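Local coordinates for Lmaj004144AAA protein (Leishmania major, PDB 1Y63), which probably acts as an adenylate kinase of the AK6 subfamily, moving phosphate between nucleoside tri- and monophosphates, with ATPase activity linked to 18S rRNA maturation, at residues Asp35-Leu40 / Arg83-Val88; Glu6-Ile11 / Trp100-Val105; His108-Val113 / Val155-Thr160. All coordinates share one frame; numbering follows the deposited sequence.

Interaction 1: residues Asp35-Leu40 / Arg83-Val88. With MN (manganese (II) ion), chain C.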
loop_
_atom_site.group_PDB
_atom_site.type_symbol
_atom_site.label_atom_id
_atom_site.label_comp_id
_atom_site.label_asym_id
_atom_site.label_seq_id
_atom_site.Cartn_x
_atom_site.Cartn_y
_atom_site.Cartn_z
ATOM N N ASP A 35 17.671 2.652 1.849
ATOM C CA ASP A 35 18.633 2.297 0.813
ATOM C C ASP A 35 18.041 1.325 -0.182
ATOM O O ASP A 35 17.597 0.239 0.204
ATOM C CB ASP A 35 19.878 1.639 1.413
ATOM C CG ASP A 35 20.816 1.085 0.351
ATOM O OD1 ASP A 35 21.272 1.866 -0.513
ATOM O OD2 ASP A 35 21.104 -0.130 0.381
ATOM N N GLY A 36 18.068 1.721 -1.454
ATOM C CA GLY A 36 17.772 0.820 -2.554
ATOM C C GLY A 36 16.327 0.446 -2.774
ATOM O O GLY A 36 16.082 -0.623 -3.314
ATOM N N PHE A 37 15.377 1.301 -2.379
ATOM C CA PHE A 37 13.953 1.029 -2.591
ATOM C C PHE A 37 13.391 1.751 -3.806
ATOM O O PHE A 37 13.598 2.967 -3.971
ATOM C CB PHE A 37 13.131 1.406 -1.358
ATOM C CG PHE A 37 13.101 0.354 -0.317
ATOM C CD1 PHE A 37 14.118 0.276 0.623
ATOM C CD2 PHE A 37 12.079 -0.598 -0.282
ATOM C CE1 PHE A 37 14.104 -0.705 1.581
ATOM C CE2 PHE A 37 12.067 -1.577 0.672
ATOM C CZ PHE A 37 13.088 -1.643 1.600
ATOM N N GLN A 38 12.678 0.992 -4.632
ATOM C CA GLN A 38 11.922 1.482 -5.781
ATOM C C GLN A 38 10.449 1.428 -5.410
ATOM O O GLN A 38 9.962 0.385 -4.952
ATOM C CB GLN A 38 12.138 0.576 -7.009
ATOM C CG GLN A 38 11.234 0.901 -8.222
ATOM C CD GLN A 38 11.228 -0.210 -9.295
ATOM O OE1 GLN A 38 12.049 -1.116 -9.265
ATOM N NE2 GLN A 38 10.271 -0.146 -10.221
ATOM N N HIS A 39 9.752 2.528 -5.665
ATOM C CA HIS A 39 8.337 2.674 -5.393
ATOM C C HIS A 39 7.522 2.243 -6.595
ATOM O O HIS A 39 7.761 2.701 -7.717
ATOM C CB HIS A 39 8.043 4.145 -5.083
ATOM C CG HIS A 39 6.590 4.510 -5.013
ATOM N ND1 HIS A 39 6.101 5.698 -5.524
ATOM C CD2 HIS A 39 5.541 3.903 -4.410
ATOM C CE1 HIS A 39 4.808 5.790 -5.264
ATOM N NE2 HIS A 39 4.441 4.713 -4.596
ATOM N N LEU A 40 6.571 1.356 -6.359
ATOM C CA LEU A 40 5.597 0.941 -7.393
ATOM C C LEU A 40 4.243 1.463 -6.942
ATOM O O LEU A 40 3.697 1.011 -5.929
ATOM C CB LEU A 40 5.496 -0.569 -7.539
ATOM C CG LEU A 40 6.618 -1.395 -8.137
ATOM C CD1 LEU A 40 7.769 -1.599 -7.171
ATOM C CD2 LEU A 40 6.029 -2.740 -8.531
ATOM N N ARG A 83 16.297 -7.844 -8.663
ATOM C CA ARG A 83 17.252 -7.386 -7.651
ATOM C C ARG A 83 16.838 -6.001 -7.152
ATOM O O ARG A 83 16.226 -5.236 -7.885
ATOM C CB ARG A 83 18.689 -7.368 -8.200
ATOM C CG ARG A 83 18.901 -6.478 -9.422
ATOM C CD ARG A 83 20.383 -6.423 -9.865
ATOM N NE ARG A 83 21.031 -7.736 -9.987
ATOM C CZ ARG A 83 22.282 -7.918 -10.414
ATOM N NH1 ARG A 83 23.035 -6.884 -10.780
ATOM N NH2 ARG A 83 22.789 -9.145 -10.487
ATOM N N GLY A 84 17.145 -5.709 -5.893
ATOM C CA GLY A 84 16.843 -4.419 -5.275
ATOM C C GLY A 84 15.615 -4.591 -4.403
ATOM O O GLY A 84 15.003 -5.662 -4.404
ATOM N N ASN A 85 15.263 -3.536 -3.678
ATOM C CA ASN A 85 14.135 -3.545 -2.765
ATOM C C ASN A 85 12.995 -2.754 -3.362
ATOM O O ASN A 85 13.200 -1.861 -4.188
ATOM C CB ASN A 85 14.563 -2.969 -1.413
ATOM C CG ASN A 85 15.838 -3.601 -0.884
ATOM O OD1 ASN A 85 16.014 -4.821 -0.940
ATOM N ND2 ASN A 85 16.759 -2.762 -0.380
ATOM N N HIS A 86 11.775 -3.162 -3.036
ATOM C CA HIS A 86 10.598 -2.552 -3.630
ATOM C C HIS A 86 9.600 -2.188 -2.562
ATOM O O HIS A 86 9.366 -2.970 -1.629
ATOM C CB HIS A 86 9.957 -3.492 -4.672
ATOM C CG HIS A 86 10.951 -4.011 -5.674
ATOM N ND1 HIS A 86 11.602 -5.213 -5.522
ATOM C CD2 HIS A 86 11.428 -3.467 -6.819
ATOM C CE1 HIS A 86 12.469 -5.374 -6.517
ATOM N NE2 HIS A 86 12.372 -4.336 -7.329
ATOM N N VAL A 87 9.012 -1.005 -2.704
ATOM C CA VAL A 87 7.923 -0.572 -1.820
ATOM C C VAL A 87 6.689 -0.382 -2.686
ATOM O O VAL A 87 6.638 0.490 -3.568
ATOM C CB VAL A 87 8.283 0.676 -0.949
ATOM C CG1 VAL A 87 8.770 1.878 -1.782
ATOM C CG2 VAL A 87 7.102 1.059 -0.053
ATOM N N VAL A 88 5.731 -1.255 -2.480
ATOM C CA VAL A 88 4.521 -1.276 -3.291
ATOM C C VAL A 88 3.440 -0.524 -2.517
ATOM O O VAL A 88 3.343 -0.646 -1.286
ATOM C CB VAL A 88 4.061 -2.708 -3.546
ATOM C CG1 VAL A 88 2.761 -2.731 -4.318
ATOM C CG2 VAL A 88 5.128 -3.446 -4.335
HETATM MN MN MN C . 7.090 7.096 -7.046
HETATM O O HOH W 1 7.421 5.407 -8.540
HETATM O O HOH W 2 5.153 7.310 -8.050
HETATM O O HOH W 3 7.861 8.469 -8.621
HETATM O O HOH W 4 9.051 7.056 -6.505
#
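G36, Q38 and L40 trade backbone hydrogen bonds with N85 and V87 in a parallel ladder: N85 N donates to G36 O, Q38 N to N85 O, V87 N to Q38 O at 2.8 Å, and L40 N to V87 O. N85 and V87 are thus gripped through both N and O. The N85 side chain adds a bond at the start of the ladder, its ND2 lying 3.2 Å from D35 O in the carbonyl plane. Its OD1 is bonded to the backbone N of I11, so both ends of the amide are used and its rotation is fixed, a job well suited to asparagine.

The ladder joins edge strand 37-41 to 85-89 in the five-stranded parallel sheet, order 2-3-1-4-5, of a P-loop kinase.

Among the carbon contacts, N85 CB sits over the centre of the F37 ring in a CH-pi contact, 3.4 Å from the centroid and 7° off the ring normal. F37 CG stands anti to the carbonyl carbon (chi1 -84°), which swings the ring over toward N85; I13 and I30 also touch it. On the sheet face carrying Q38, L40, H86 and V88, L40 CD1 packs 3.8 Å from H86 CB, and Q38 OE1 approaches the imidazole edge, 3.4 Å from H86 CD2. H86 itself bonds N12 through ND1 and a manganese ion, shared with S82 and R83, through NE2.

H39, too, binds metal: H39 ND1 holds another manganese at 2.3 Å, alongside E28 and four waters, one of which donates to H39 O. D89 holds H39 NE2, fixing the ring's rotation.

Interaction 2: residues Glu6-Ile11 / Trp100-Val105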
loop_
_atom_site.group_PDB
_atom_site.type_symbol
_atom_site.label_atom_id
_atom_site.label_comp_id
_atom_site.label_asym_id
_atom_site.label_seq_id
_atom_site.Cartn_x
_atom_site.Cartn_y
_atom_site.Cartn_z
ATOM N N GLU A 6 9.231 -18.106 -8.117
ATOM C CA GLU A 6 10.569 -17.512 -7.841
ATOM C C GLU A 6 10.509 -16.674 -6.572
ATOM O O GLU A 6 9.595 -15.871 -6.401
ATOM C CB GLU A 6 11.053 -16.662 -9.027
ATOM C CG GLU A 6 12.464 -16.103 -8.889
ATOM C CD GLU A 6 12.954 -15.430 -10.162
ATOM O OE1 GLU A 6 12.164 -15.299 -11.121
ATOM O OE2 GLU A 6 14.136 -15.030 -10.202
ATOM N N GLN A 7 11.469 -16.889 -5.669
ATOM C CA GLN A 7 11.543 -16.102 -4.443
ATOM C C GLN A 7 12.197 -14.769 -4.737
ATOM O O GLN A 7 13.137 -14.691 -5.537
ATOM C CB GLN A 7 12.309 -16.822 -3.331
ATOM C CG GLN A 7 11.706 -18.156 -2.909
ATOM C CD GLN A 7 10.262 -18.046 -2.463
ATOM O OE1 GLN A 7 9.960 -17.449 -1.430
ATOM N NE2 GLN A 7 9.357 -18.640 -3.241
ATOM N N PRO A 8 11.685 -13.695 -4.116
ATOM C CA PRO A 8 12.282 -12.382 -4.313
ATOM C C PRO A 8 13.761 -12.327 -3.961
ATOM O O PRO A 8 14.188 -12.962 -3.009
ATOM C CB PRO A 8 11.513 -11.490 -3.358
ATOM C CG PRO A 8 10.286 -12.165 -3.082
ATOM C CD PRO A 8 10.479 -13.625 -3.264
ATOM N N LYS A 9 14.502 -11.544 -4.732
ATOM C CA LYS A 9 15.940 -11.338 -4.516
ATOM C C LYS A 9 16.209 -10.176 -3.574
ATOM O O LYS A 9 17.318 -10.024 -3.104
ATOM C CB LYS A 9 16.639 -11.054 -5.840
ATOM C CG LYS A 9 16.570 -12.179 -6.839
ATOM C CD LYS A 9 17.333 -11.836 -8.108
ATOM C CE LYS A 9 16.973 -12.780 -9.244
ATOM N NZ LYS A 9 15.563 -12.603 -9.699
ATOM N N GLY A 10 15.211 -9.330 -3.325
ATOM C CA GLY A 10 15.372 -8.217 -2.400
ATOM C C GLY A 10 14.335 -8.208 -1.297
ATOM O O GLY A 10 13.651 -9.218 -1.074
ATOM N N ILE A 11 14.232 -7.069 -0.611
ATOM C CA ILE A 11 13.229 -6.868 0.438
ATOM C C ILE A 11 12.059 -6.098 -0.152
ATOM O O ILE A 11 12.232 -5.044 -0.742
ATOM C CB ILE A 11 13.801 -6.106 1.644
ATOM C CG1 ILE A 11 15.009 -6.865 2.224
ATOM C CG2 ILE A 11 12.720 -5.887 2.701
ATOM C CD1 ILE A 11 14.644 -8.165 2.879
ATOM N N TRP A 100 5.589 -12.546 -2.405
ATOM C CA TRP A 100 6.268 -11.286 -2.761
ATOM C C TRP A 100 6.743 -10.496 -1.568
ATOM O O TRP A 100 7.770 -9.827 -1.658
ATOM C CB TRP A 100 5.341 -10.391 -3.552
ATOM C CG TRP A 100 5.082 -10.783 -4.979
ATOM C CD1 TRP A 100 5.646 -11.797 -5.687
ATOM C CD2 TRP A 100 4.178 -10.127 -5.863
ATOM N NE1 TRP A 100 5.154 -11.808 -6.969
ATOM C CE2 TRP A 100 4.255 -10.786 -7.103
ATOM C CE3 TRP A 100 3.331 -9.015 -5.732
ATOM C CZ2 TRP A 100 3.500 -10.395 -8.189
ATOM C CZ3 TRP A 100 2.593 -8.625 -6.817
ATOM C CH2 TRP A 100 2.667 -9.306 -8.013
ATOM N N PHE A 101 6.009 -10.540 -0.450
ATOM C CA PHE A 101 6.173 -9.517 0.592
ATOM C C PHE A 101 6.791 -9.999 1.895
ATOM O O PHE A 101 6.436 -11.066 2.421
ATOM C CB PHE A 101 4.839 -8.804 0.877
ATOM C CG PHE A 101 4.373 -7.953 -0.277
ATOM C CD1 PHE A 101 5.133 -6.865 -0.673
ATOM C CD2 PHE A 101 3.245 -8.260 -0.989
ATOM C CE1 PHE A 101 4.770 -6.092 -1.724
ATOM C CE2 PHE A 101 2.863 -7.472 -2.065
ATOM C CZ PHE A 101 3.616 -6.373 -2.410
ATOM N N HIS A 102 7.698 -9.173 2.419
ATOM C CA HIS A 102 8.334 -9.425 3.712
ATOM C C HIS A 102 7.767 -8.605 4.841
ATOM O O HIS A 102 8.063 -8.890 5.986
ATOM C CB HIS A 102 9.827 -9.193 3.601
ATOM C CG HIS A 102 10.422 -9.921 2.460
ATOM N ND1 HIS A 102 10.688 -9.316 1.252
ATOM C CD2 HIS A 102 10.687 -11.238 2.295
ATOM C CE1 HIS A 102 11.151 -10.223 0.409
ATOM N NE2 HIS A 102 11.152 -11.401 1.015
ATOM N N MET A 103 6.984 -7.582 4.494
ATOM C CA MET A 103 6.359 -6.679 5.431
ATOM C C MET A 103 5.116 -6.073 4.778
ATOM O O MET A 103 5.136 -5.722 3.576
ATOM C CB MET A 103 7.332 -5.559 5.844
ATOM C CG MET A 103 6.825 -4.692 6.940
ATOM S SD MET A 103 7.945 -3.284 7.180
ATOM C CE MET A 103 9.503 -4.066 7.219
ATOM N N VAL A 104 4.038 -5.942 5.554
ATOM C CA VAL A 104 2.831 -5.259 5.087
ATOM C C VAL A 104 2.481 -4.221 6.132
ATOM O O VAL A 104 2.366 -4.545 7.298
ATOM C CB VAL A 104 1.657 -6.221 4.887
ATOM C CG1 VAL A 104 0.391 -5.485 4.498
ATOM C CG2 VAL A 104 2.026 -7.246 3.817
ATOM N N VAL A 105 2.401 -2.968 5.717
ATOM C CA VAL A 105 2.110 -1.867 6.621
ATOM C C VAL A 105 0.743 -1.355 6.288
ATOM O O VAL A 105 0.469 -1.005 5.129
ATOM C CB VAL A 105 3.122 -0.724 6.434
ATOM C CG1 VAL A 105 2.829 0.399 7.384
ATOM C CG2 VAL A 105 4.539 -1.222 6.589
#
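P8 is where the chain at 6-11 first meets 100-105. The P8 ring lies alongside the imidazole of H102, running the other way, with P8 CB near the ring plane at the edge and 4.0 Å from H102 CE1. P8 CG lies 3.7 Å from W100 O, a carbonyl already bonded to N12 ND2. Proline suits the spot: it offers a compact, rigid apolar surface and has no backbone N-H needing a partner.

Next along the chain, K9 braces the segment internally, as K9 NZ meets E6 OE2 from above the carboxylate plane, 2.9 Å away, in a salt bridge.

At G10 the backbone carbonyl does the touching. G10 O comes within 3.1 Å of H102 CE1, approaching the ring obliquely. The carbon between two ring nitrogens carries a polarised C-H, so the approach is probably mildly attractive.

I11 closes the contact by laying its CA 3.6 Å from H102 ND1, with I11 CG2 at 4.2 Å from the same nitrogen. H102 reaches into this bend because its CG stands anti to the carbonyl carbon (chi1 -51°). ND1 accepts a hydrogen bond from the backbone N of N12, so the histidine both fills the bend and ties down the residue that opens the next strand.

The bend leads straight into strand 12-16, which pairs with strand 103-108. L178 of helix 161-178 covers I11 and H102, while the W100 side chain packs against helix 66-80, touching L73, M76 and M80, with its NE1 bonded to E77.

Interaction 3: residues His108-Val113 / Val155-Thr160. With ADP (adenosine-5'-diphosphate), chain Q.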
loop_
_atom_site.group_PDB
_atom_site.type_symbol
_atom_site.label_atom_id
_atom_site.label_comp_id
_atom_site.label_asym_id
_atom_site.label_seq_id
_atom_site.Cartn_x
_atom_site.Cartn_y
_atom_site.Cartn_z
ATOM N N HIS A 108 -3.726 3.825 9.113
ATOM C CA HIS A 108 -4.998 4.366 9.571
ATOM C C HIS A 108 -4.910 5.858 9.756
ATOM O O HIS A 108 -3.828 6.398 10.000
ATOM C CB HIS A 108 -5.387 3.714 10.894
ATOM C CG HIS A 108 -5.942 2.336 10.734
ATOM N ND1 HIS A 108 -7.117 2.091 10.053
ATOM C CD2 HIS A 108 -5.513 1.139 11.189
ATOM C CE1 HIS A 108 -7.382 0.796 10.097
ATOM N NE2 HIS A 108 -6.434 0.199 10.793
ATOM N N THR A 109 -6.048 6.538 9.664
ATOM C CA THR A 109 -6.087 7.980 9.854
ATOM C C THR A 109 -7.402 8.307 10.567
ATOM O O THR A 109 -8.449 7.718 10.239
ATOM C CB THR A 109 -5.994 8.701 8.482
ATOM O OG1 THR A 109 -4.782 8.310 7.803
ATOM C CG2 THR A 109 -5.970 10.186 8.599
ATOM N N SER A 110 -7.351 9.200 11.551
ATOM C CA SER A 110 -8.555 9.623 12.258
ATOM C C SER A 110 -9.555 10.198 11.280
ATOM O O SER A 110 -9.182 10.763 10.275
ATOM C CB SER A 110 -8.200 10.660 13.328
ATOM O OG SER A 110 -7.278 10.116 14.269
ATOM N N THR A 111 -10.841 10.081 11.589
ATOM C CA THR A 111 -11.856 10.480 10.612
ATOM C C THR A 111 -11.758 11.970 10.245
ATOM O O THR A 111 -11.854 12.337 9.059
ATOM C CB THR A 111 -13.287 10.069 11.068
ATOM O OG1 THR A 111 -14.264 10.794 10.310
ATOM C CG2 THR A 111 -13.479 10.372 12.471
ATOM N N GLU A 112 -11.536 12.838 11.224
ATOM C CA GLU A 112 -11.387 14.268 10.939
ATOM C C GLU A 112 -10.232 14.594 9.992
ATOM O O GLU A 112 -10.364 15.409 9.062
ATOM C CB GLU A 112 -11.205 15.076 12.230
ATOM C CG GLU A 112 -12.457 15.228 13.043
ATOM C CD GLU A 112 -12.159 15.528 14.501
ATOM O OE1 GLU A 112 -11.306 16.398 14.770
ATOM O OE2 GLU A 112 -12.776 14.885 15.376
ATOM N N VAL A 113 -9.096 13.947 10.221
ATOM C CA VAL A 113 -7.906 14.176 9.389
ATOM C C VAL A 113 -8.147 13.627 7.993
ATOM O O VAL A 113 -7.827 14.265 7.009
ATOM C CB VAL A 113 -6.647 13.571 10.058
ATOM C CG1 VAL A 113 -5.417 13.674 9.161
ATOM C CG2 VAL A 113 -6.366 14.280 11.375
ATOM N N VAL A 155 0.513 -2.270 11.754
ATOM C CA VAL A 155 -0.573 -1.332 11.564
ATOM C C VAL A 155 -0.186 -0.069 12.301
ATOM O O VAL A 155 0.283 -0.147 13.444
ATOM C CB VAL A 155 -1.892 -1.897 12.123
ATOM C CG1 VAL A 155 -3.011 -0.924 11.984
ATOM C CG2 VAL A 155 -2.245 -3.202 11.420
ATOM N N ARG A 156 -0.373 1.089 11.670
ATOM C CA ARG A 156 0.128 2.346 12.228
ATOM C C ARG A 156 -0.823 3.491 12.020
ATOM O O ARG A 156 -1.347 3.679 10.931
ATOM C CB ARG A 156 1.482 2.704 11.637
ATOM C CG ARG A 156 2.548 1.647 11.760
ATOM C CD ARG A 156 3.112 1.544 13.165
ATOM N NE ARG A 156 3.984 2.660 13.512
ATOM C CZ ARG A 156 4.747 2.752 14.597
ATOM N NH1 ARG A 156 4.799 1.777 15.507
ATOM N NH2 ARG A 156 5.469 3.848 14.814
ATOM N N GLU A 157 -1.062 4.251 13.079
ATOM C CA GLU A 157 -1.779 5.508 12.950
ATOM C C GLU A 157 -0.892 6.446 12.157
ATOM O O GLU A 157 0.314 6.506 12.404
ATOM C CB GLU A 157 -2.078 6.085 14.339
ATOM C CG GLU A 157 -3.059 7.259 14.291
ATOM C CD GLU A 157 -4.483 6.844 13.838
ATOM O OE1 GLU A 157 -4.794 5.632 13.756
ATOM O OE2 GLU A 157 -5.312 7.747 13.586
ATOM N N ASN A 158 -1.487 7.161 11.207
ATOM C CA ASN A 158 -0.723 8.008 10.296
ATOM C C ASN A 158 -1.412 9.349 10.085
ATOM O O ASN A 158 -1.752 9.688 8.965
ATOM C CB ASN A 158 -0.522 7.297 8.949
ATOM C CG ASN A 158 0.623 7.864 8.150
ATOM O OD1 ASN A 158 1.723 8.084 8.697
ATOM N ND2 ASN A 158 0.401 8.114 6.846
ATOM N N ASP A 159 -1.610 10.087 11.175
ATOM C CA ASP A 159 -2.308 11.391 11.155
ATOM C C ASP A 159 -1.350 12.557 10.896
ATOM O O ASP A 159 -1.727 13.571 10.262
ATOM C CB ASP A 159 -3.013 11.658 12.484
ATOM C CG ASP A 159 -4.267 10.834 12.687
ATOM O OD1 ASP A 159 -4.817 10.274 11.724
ATOM O OD2 ASP A 159 -4.752 10.795 13.832
ATOM N N THR A 160 -0.127 12.417 11.413
ATOM C CA THR A 160 0.893 13.483 11.403
ATOM C C THR A 160 2.222 13.074 10.753
ATOM O O THR A 160 2.512 11.900 10.581
ATOM C CB THR A 160 1.222 13.933 12.844
ATOM O OG1 THR A 160 1.953 12.908 13.528
ATOM C CG2 THR A 160 -0.052 14.238 13.604
HETATM P PB ADP Q . -2.908 7.842 -0.309
HETATM O O1B ADP Q . -4.244 8.097 -0.979
HETATM O O2B ADP Q . -3.063 6.830 0.807
HETATM O O3B ADP Q . -1.771 7.528 -1.278
HETATM P PA ADP Q . -1.418 10.304 0.093
HETATM O O1A ADP Q . -0.006 9.834 0.370
HETATM O O2A ADP Q . -1.707 10.765 -1.335
HETATM O O3A ADP Q . -2.488 9.202 0.505
HETATM O "O5'" ADP Q . -1.807 11.478 1.113
HETATM C "C5'" ADP Q . -2.667 12.520 0.672
HETATM C "C4'" ADP Q . -2.198 13.767 1.381
HETATM O "O4'" ADP Q . -2.266 13.569 2.790
HETATM C "C3'" ADP Q . -0.746 14.123 1.112
HETATM O "O3'" ADP Q . -0.551 14.824 -0.113
HETATM C "C2'" ADP Q . -0.419 14.959 2.319
HETATM O "O2'" ADP Q . -1.003 16.252 2.202
HETATM C "C1'" ADP Q . -1.189 14.266 3.411
HETATM N N9 ADP Q . -0.465 13.279 4.232
HETATM C C8 ADP Q . -0.159 11.967 3.963
HETATM N N7 ADP Q . 0.451 11.386 5.019
HETATM C C5 ADP Q . 0.518 12.348 6.003
HETATM C C6 ADP Q . 1.038 12.371 7.360
HETATM N N6 ADP Q . 1.584 11.266 7.902
HETATM N N1 ADP Q . 0.917 13.537 8.031
HETATM C C2 ADP Q . 0.343 14.629 7.461
HETATM N N3 ADP Q . -0.167 14.708 6.219
HETATM C C4 ADP Q . -0.086 13.576 5.465
#
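Matching first torsions bring S110 and D159 together: S110 OG (chi1 -60°) and D159 CG (chi1 -74°) each stand opposite their own carbonyl carbon, and the hydroxyl faces the carboxylate. S110 N donates to D159 OD1 at 2.8 Å and S110 OG to D159 OD2 at 2.7 Å, both through syn lone pairs. The OG bond is the less certain, since S110 has a second conformer. Aspartate suits the place, its two oxygens spanning one residue's N-H and hydroxyl. T109 CG2 lies 3.3 Å from D159 OD1. E157 OE2 and D159 OD2 lie 3.1 Å apart without a hydrogen bond; the S110 N-H and hydroxyl probably ease their repulsion.

Beside this clasp, H108 pairs with E157 in a parallel bridge: H108 N donates to R156 O, and N158 N to H108 O at 2.7 Å. V155 CG1 lies at the edge of the H108 ring, 3.3 Å from H108 CD2; E135 and E141 hold that ring.

T160 O accepts a 2.9 Å bond from ADP N6, while T21 O steadies the N158 amide nearby. The contact thus joins the ends of strands 103-108 and 153-157 where they pass into helices 111-120 and 161-178, whose R117 and M164 touch T109 and N158.

All three contacts reach the same parallel sheet, spread from one edge to the other. Interactions 1 and 2 lie with their centres 10 Å apart and meet directly: H86 N is bonded to I11 O at 3.0 Å, and V88 CG2 packs 3.7 Å from F101 CE1. Interaction 3 lies at the far edge, its centre about 24 Å from that of interaction 1 and 25 Å from that of interaction 2, although 103-108 runs into it from interaction 2. The nucleotide sits toward interaction 3, which meets the adenine; the H39 side chain of interaction 1 comes to about 8 Å from ADP (nearest atoms). The P-loop residues G20, G22, K23, T24 and S25 are hydrogen-bonded to ADP.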